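Local structure of viral CASP8 and FADD-like apoptosis regulator (Molluscum contagiosum virus subtype 1, 2BBR) at residues S153-A158 and E175-E180; V61-V66 and S91-Y96. The protein blocks death-receptor-induced apoptosis by interfering with caspase-8 recruitment and activation at the death-inducing signalling complex, and suppresses host NF-kappa-B activation. All blocks are in the same frame, centred on the assembly; numbering follows the deposited sequence.

Interaction 1 (S153-A158 and E175-E180)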
loop_
_atom_site.group_PDB
_atom_site.type_symbol
_atom_site.label_atom_id
_atom_site.label_comp_id
_atom_site.label_asym_id
_atom_site.label_seq_id
_atom_site.Cartn_x
_atom_site.Cartn_y
_atom_site.Cartn_z
ATOM N N SER A 153 2.988 -2.295 -14.315
ATOM C CA SER A 153 3.750 -1.216 -14.928
ATOM C C SER A 153 3.824 0.018 -14.047
ATOM O O SER A 153 2.810 0.676 -13.807
ATOM C CB SER A 153 3.116 -0.839 -16.268
ATOM O OG SER A 153 3.735 0.307 -16.825
ATOM N N VAL A 154 5.023 0.333 -13.566
ATOM C CA VAL A 154 5.209 1.502 -12.720
ATOM C C VAL A 154 6.314 2.406 -13.260
ATOM O O VAL A 154 6.752 3.326 -12.575
ATOM C CB VAL A 154 5.544 1.094 -11.255
ATOM C CG1 VAL A 154 4.380 0.320 -10.655
ATOM C CG2 VAL A 154 6.818 0.265 -11.209
ATOM N N SER A 155 6.744 2.168 -14.498
ATOM C CA SER A 155 7.813 2.965 -15.088
ATOM C C SER A 155 7.525 4.463 -15.129
ATOM O O SER A 155 8.447 5.266 -15.020
ATOM C CB SER A 155 8.158 2.461 -16.498
ATOM O OG SER A 155 7.072 2.612 -17.388
ATOM N N VAL A 156 6.262 4.850 -15.288
ATOM C CA VAL A 156 5.938 6.272 -15.313
ATOM C C VAL A 156 6.308 6.887 -13.965
ATOM O O VAL A 156 6.891 7.974 -13.904
ATOM C CB VAL A 156 4.438 6.511 -15.606
ATOM C CG1 VAL A 156 4.087 7.975 -15.369
ATOM C CG2 VAL A 156 4.130 6.126 -17.049
ATOM N N LEU A 157 5.968 6.191 -12.885
ATOM C CA LEU A 157 6.295 6.672 -11.551
ATOM C C LEU A 157 7.801 6.632 -11.318
ATOM O O LEU A 157 8.360 7.524 -10.681
ATOM C CB LEU A 157 5.588 5.831 -10.488
ATOM C CG LEU A 157 4.295 6.419 -9.924
ATOM C CD1 LEU A 157 3.623 5.410 -9.011
ATOM C CD2 LEU A 157 4.612 7.709 -9.171
ATOM N N ALA A 158 8.460 5.591 -11.821
ATOM C CA ALA A 158 9.910 5.493 -11.680
ATOM C C ALA A 158 10.550 6.692 -12.380
ATOM O O ALA A 158 11.494 7.295 -11.864
ATOM C CB ALA A 158 10.415 4.195 -12.295
ATOM N N GLU A 175 13.266 -2.159 -10.118
ATOM C CA GLU A 175 13.527 -3.524 -9.693
ATOM C C GLU A 175 12.230 -4.287 -9.467
ATOM O O GLU A 175 12.138 -5.470 -9.806
ATOM C CB GLU A 175 14.390 -3.528 -8.434
ATOM C CG GLU A 175 15.836 -3.146 -8.728
ATOM C CD GLU A 175 16.708 -3.103 -7.493
ATOM O OE1 GLU A 175 17.940 -2.959 -7.646
ATOM O OE2 GLU A 175 16.165 -3.205 -6.374
ATOM N N TYR A 176 11.230 -3.620 -8.899
ATOM C CA TYR A 176 9.942 -4.257 -8.676
ATOM C C TYR A 176 9.318 -4.656 -10.008
ATOM O O TYR A 176 8.831 -5.776 -10.159
ATOM C CB TYR A 176 8.968 -3.319 -7.949
ATOM C CG TYR A 176 7.539 -3.798 -8.084
ATOM C CD1 TYR A 176 7.100 -4.926 -7.399
ATOM C CD2 TYR A 176 6.671 -3.217 -9.013
ATOM C CE1 TYR A 176 5.845 -5.475 -7.641
ATOM C CE2 TYR A 176 5.411 -3.762 -9.266
ATOM C CZ TYR A 176 5.010 -4.897 -8.578
ATOM O OH TYR A 176 3.804 -5.493 -8.855
ATOM N N GLU A 177 9.317 -3.741 -10.973
ATOM C CA GLU A 177 8.708 -4.054 -12.257
ATOM C C GLU A 177 9.397 -5.231 -12.922
ATOM O O GLU A 177 8.735 -6.092 -13.503
ATOM C CB GLU A 177 8.716 -2.841 -13.191
ATOM C CG GLU A 177 7.901 -3.098 -14.453
ATOM C CD GLU A 177 7.620 -1.857 -15.268
ATOM O OE1 GLU A 177 7.402 -0.778 -14.677
ATOM O OE2 GLU A 177 7.587 -1.967 -16.511
ATOM N N GLN A 178 10.722 -5.274 -12.837
ATOM C CA GLN A 178 11.477 -6.372 -13.427
ATOM C C GLN A 178 11.180 -7.686 -12.707
ATOM O O GLN A 178 11.052 -8.735 -13.343
ATOM C CB GLN A 178 12.973 -6.064 -13.386
ATOM C CG GLN A 178 13.395 -4.921 -14.294
ATOM C CD GLN A 178 13.023 -5.169 -15.738
ATOM O OE1 GLN A 178 11.892 -4.912 -16.154
ATOM N NE2 GLN A 178 13.970 -5.690 -16.510
ATOM N N GLN A 179 11.056 -7.636 -11.385
ATOM C CA GLN A 179 10.748 -8.834 -10.611
ATOM C C GLN A 179 9.356 -9.357 -10.953
ATOM O O GLN A 179 9.156 -10.563 -11.102
ATOM C CB GLN A 179 10.830 -8.534 -9.112
ATOM C CG GLN A 179 12.248 -8.370 -8.592
ATOM C CD GLN A 179 12.290 -7.910 -7.150
ATOM O OE1 GLN A 179 11.547 -8.410 -6.305
ATOM N NE2 GLN A 179 13.171 -6.961 -6.857
ATOM N N GLU A 180 8.391 -8.450 -11.066
ATOM C CA GLU A 180 7.030 -8.847 -11.402
ATOM C C GLU A 180 6.983 -9.448 -12.805
ATOM O O GLU A 180 6.298 -10.442 -13.039
ATOM C CB GLU A 180 6.087 -7.641 -11.311
ATOM C CG GLU A 180 4.705 -7.892 -11.907
ATOM C CD GLU A 180 3.946 -9.023 -11.228
ATOM O OE1 GLU A 180 2.954 -9.504 -11.818
ATOM O OE2 GLU A 180 4.326 -9.426 -10.107
HETATM O O HOH W 1 6.188 -0.119 -17.772
#
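Glu177 OE1, on the last long helix of the second death effector domain, accepts a hydrogen bond from the backbone N of Val154, 2.9 Å away and fairly straight at 158°. Val154 is the N-cap residue of helix 155-163, so the carboxylate of one helix of the bundle sits at the amino end of the next-to-last one. The donor reaches OE1 from above the carboxylate plane, 48° out of it, and the backbone N of Ser155 also lies 3.0 Å from OE1. A negative group at this end would be expected to suit the helix dipole. Glu177 gets there with CG anti to its own backbone N (chi1 -172°) and the chain stretched out beyond, its side chain running antiparallel to that of Val154. On the inner side, the CG2 methyl of Val154 comes to the edge of the Tyr176 ring, close to its plane and 4.1 Å from CD2. Tyr176 OH is hydrogen-bonded to the backbone O of Pro151, tying helix 167-187 to the loop that leads into helix 155-163. The other carboxylate oxygen, Glu177 OE2, takes a 2.6 Å hydrogen bond from a water that is also hydrogen-bonded to Ser153 OG at 2.7 Å and to Ser155 OG at 2.9 Å.

Interaction 2 (V61-V66 and S91-Y96). With AZI (azide ion), chain B.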
loop_
_atom_site.group_PDB
_atom_site.type_symbol
_atom_site.label_atom_id
_atom_site.label_comp_id
_atom_site.label_asym_id
_atom_site.label_seq_id
_atom_site.Cartn_x
_atom_site.Cartn_y
_atom_site.Cartn_z
ATOM N N VAL A 61 -0.785 -8.559 10.454
ATOM C CA VAL A 61 0.606 -8.370 10.833
ATOM C C VAL A 61 1.340 -7.594 9.739
ATOM O O VAL A 61 2.107 -6.674 10.031
ATOM C CB VAL A 61 1.277 -9.736 11.100
ATOM C CG1 VAL A 61 2.788 -9.591 11.150
ATOM C CG2 VAL A 61 0.771 -10.298 12.422
ATOM N N GLU A 62 1.091 -7.940 8.479
ATOM C CA GLU A 62 1.739 -7.231 7.377
ATOM C C GLU A 62 1.300 -5.774 7.348
ATOM O O GLU A 62 2.114 -4.876 7.134
ATOM C CB GLU A 62 1.409 -7.880 6.034
ATOM C CG GLU A 62 2.102 -9.198 5.802
ATOM C CD GLU A 62 2.152 -9.556 4.333
ATOM O OE1 GLU A 62 1.268 -10.303 3.865
ATOM O OE2 GLU A 62 3.074 -9.071 3.648
ATOM N N MET A 63 0.007 -5.535 7.546
ATOM C CA MET A 63 -0.491 -4.167 7.557
ATOM C C MET A 63 0.222 -3.342 8.615
ATOM O O MET A 63 0.691 -2.239 8.340
ATOM C CB MET A 63 -1.991 -4.138 7.834
ATOM C CG MET A 63 -2.838 -4.683 6.709
ATOM S SD MET A 63 -4.574 -4.650 7.145
ATOM C CE MET A 63 -5.286 -5.492 5.735
ATOM N N LEU A 64 0.302 -3.875 9.830
ATOM C CA LEU A 64 0.962 -3.145 10.909
ATOM C C LEU A 64 2.447 -2.934 10.623
ATOM O O LEU A 64 3.003 -1.884 10.940
ATOM C CB LEU A 64 0.769 -3.874 12.244
ATOM C CG LEU A 64 -0.681 -3.939 12.742
ATOM C CD1 LEU A 64 -0.747 -4.764 14.019
ATOM C CD2 LEU A 64 -1.212 -2.530 12.977
ATOM N N TYR A 65 3.090 -3.932 10.027
ATOM C CA TYR A 65 4.503 -3.806 9.700
ATOM C C TYR A 65 4.718 -2.681 8.688
ATOM O O TYR A 65 5.598 -1.836 8.856
ATOM C CB TYR A 65 5.034 -5.112 9.117
ATOM C CG TYR A 65 6.513 -5.063 8.815
ATOM C CD1 TYR A 65 7.453 -5.374 9.795
ATOM C CD2 TYR A 65 6.976 -4.660 7.561
ATOM C CE1 TYR A 65 8.819 -5.284 9.535
ATOM C CE2 TYR A 65 8.340 -4.567 7.294
ATOM C CZ TYR A 65 9.253 -4.881 8.288
ATOM O OH TYR A 65 10.604 -4.782 8.034
ATOM N N VAL A 66 3.906 -2.673 7.635
ATOM C CA VAL A 66 4.020 -1.647 6.609
ATOM C C VAL A 66 3.803 -0.255 7.204
ATOM O O VAL A 66 4.428 0.711 6.771
ATOM C CB VAL A 66 3.008 -1.903 5.462
ATOM C CG1 VAL A 66 3.006 -0.734 4.485
ATOM C CG2 VAL A 66 3.374 -3.189 4.732
ATOM N N SER A 91 0.017 -13.144 2.629
ATOM C CA SER A 91 -1.408 -12.817 2.673
ATOM C C SER A 91 -1.824 -12.265 1.316
ATOM O O SER A 91 -1.044 -12.295 0.365
ATOM C CB SER A 91 -1.704 -11.786 3.767
ATOM O OG SER A 91 -1.291 -10.485 3.383
ATOM N N PHE A 92 -3.046 -11.750 1.224
ATOM C CA PHE A 92 -3.538 -11.207 -0.038
ATOM C C PHE A 92 -2.779 -9.951 -0.466
ATOM O O PHE A 92 -2.752 -9.612 -1.646
ATOM C CB PHE A 92 -5.028 -10.877 0.077
ATOM C CG PHE A 92 -5.308 -9.586 0.790
ATOM C CD1 PHE A 92 -5.412 -8.391 0.084
ATOM C CD2 PHE A 92 -5.435 -9.558 2.174
ATOM C CE1 PHE A 92 -5.638 -7.189 0.746
ATOM C CE2 PHE A 92 -5.662 -8.360 2.846
ATOM C CZ PHE A 92 -5.763 -7.172 2.129
ATOM N N LEU A 93 -2.167 -9.258 0.490
ATOM C CA LEU A 93 -1.444 -8.028 0.172
ATOM C C LEU A 93 -0.391 -8.241 -0.903
ATOM O O LEU A 93 0.335 -9.234 -0.899
ATOM C CB LEU A 93 -0.803 -7.453 1.435
ATOM C CG LEU A 93 -1.809 -7.007 2.505
ATOM C CD1 LEU A 93 -1.096 -6.833 3.830
ATOM C CD2 LEU A 93 -2.506 -5.722 2.080
ATOM N N THR A 94 -0.307 -7.295 -1.829
ATOM C CA THR A 94 0.650 -7.407 -2.918
ATOM C C THR A 94 1.881 -6.542 -2.708
ATOM O O THR A 94 1.836 -5.520 -2.019
ATOM C CB THR A 94 0.007 -7.011 -4.262
ATOM O OG1 THR A 94 -0.379 -5.631 -4.217
ATOM C CG2 THR A 94 -1.216 -7.878 -4.545
ATOM N N ARG A 95 2.989 -6.970 -3.301
ATOM C CA ARG A 95 4.224 -6.215 -3.210
ATOM C C ARG A 95 4.001 -4.825 -3.812
ATOM O O ARG A 95 4.534 -3.835 -3.315
ATOM C CB ARG A 95 5.342 -6.956 -3.944
ATOM C CG ARG A 95 6.629 -6.169 -4.125
ATOM C CD ARG A 95 7.202 -5.628 -2.829
ATOM N NE ARG A 95 8.504 -5.022 -3.088
ATOM C CZ ARG A 95 9.129 -4.190 -2.265
ATOM N NH1 ARG A 95 8.575 -3.853 -1.110
ATOM N NH2 ARG A 95 10.309 -3.689 -2.608
ATOM N N TYR A 96 3.199 -4.751 -4.871
ATOM C CA TYR A 96 2.908 -3.471 -5.508
ATOM C C TYR A 96 2.336 -2.463 -4.513
ATOM O O TYR A 96 2.857 -1.357 -4.365
ATOM C CB TYR A 96 1.918 -3.657 -6.666
ATOM C CG TYR A 96 1.358 -2.361 -7.211
ATOM C CD1 TYR A 96 2.186 -1.417 -7.817
ATOM C CD2 TYR A 96 0.002 -2.072 -7.101
ATOM C CE1 TYR A 96 1.678 -0.216 -8.297
ATOM C CE2 TYR A 96 -0.518 -0.871 -7.576
ATOM C CZ TYR A 96 0.327 0.051 -8.173
ATOM O OH TYR A 96 -0.179 1.240 -8.646
HETATM N N1 AZI B . 6.767 -7.136 2.281
HETATM N N2 AZI B . 6.558 -6.300 1.485
HETATM N N3 AZI B . 6.421 -5.464 0.686
HETATM O O HOH W 2 1.555 -10.715 1.256
#
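The segment between helices 81-85 and 95-104 runs past helix 57-66 of the first death effector domain, and Glu62 and Ser91 meet there. Ser91 OG donates a 2.6 Å hydrogen bond to Glu62 OE1, arriving on the anti side of the carboxylate and 33° out of its plane. The same hydroxyl accepts from the backbone N of Leu93 at 3.3 Å, which makes an ST turn. A water accepts from Ser91 N and lies 2.7 Å from Glu62 OE1 and near Leu93 O, with too few protons for every acceptor around it. Glu62 OE2 forms a salt bridge with Lys98 and a hydrogen bond with Gly89 N; both oxygens of this buried carboxylate are therefore engaged. At the base of the Glu62 side chain the contact turns apolar. Leu93 CD1 presses on Glu62 CB at 3.5 Å and touches Met63 CG at 4.0 Å. With its chain extended beyond CG (chi2 178°), Met63 carries CE to the edge of the Phe92 ring, 4.0 Å from CZ. Further along, Arg95 NH1 donates to N3 of an azide ion, probably from the crystallisation liquor. Hydrogen bonds and apolar packing together fasten this segment to the first of the tandem death effector domains of a viral FLIP.

Overall arrangement
From the N terminus, the chain first passes through 61-66 in the first death effector domain; interaction 2 closes when 91-96 returns to that helix, after a loop holding helices 70-77 and 81-85. Helix 95-104 follows, and interaction 1 opens only later, at 153-158, closing with 175-180 after a short loop of 16 residues that is mostly helical. The two contacts thus follow in series, neither nested nor crossed, with centres about 18 Å apart. One ties the approach to helix 95-104 to the first domain; the other joins the last two helices, 155-163 and 167-187. They touch at the start of helix 95-104, where Arg95 and Tyr96 pack against Tyr176, and Tyr96 against Val154.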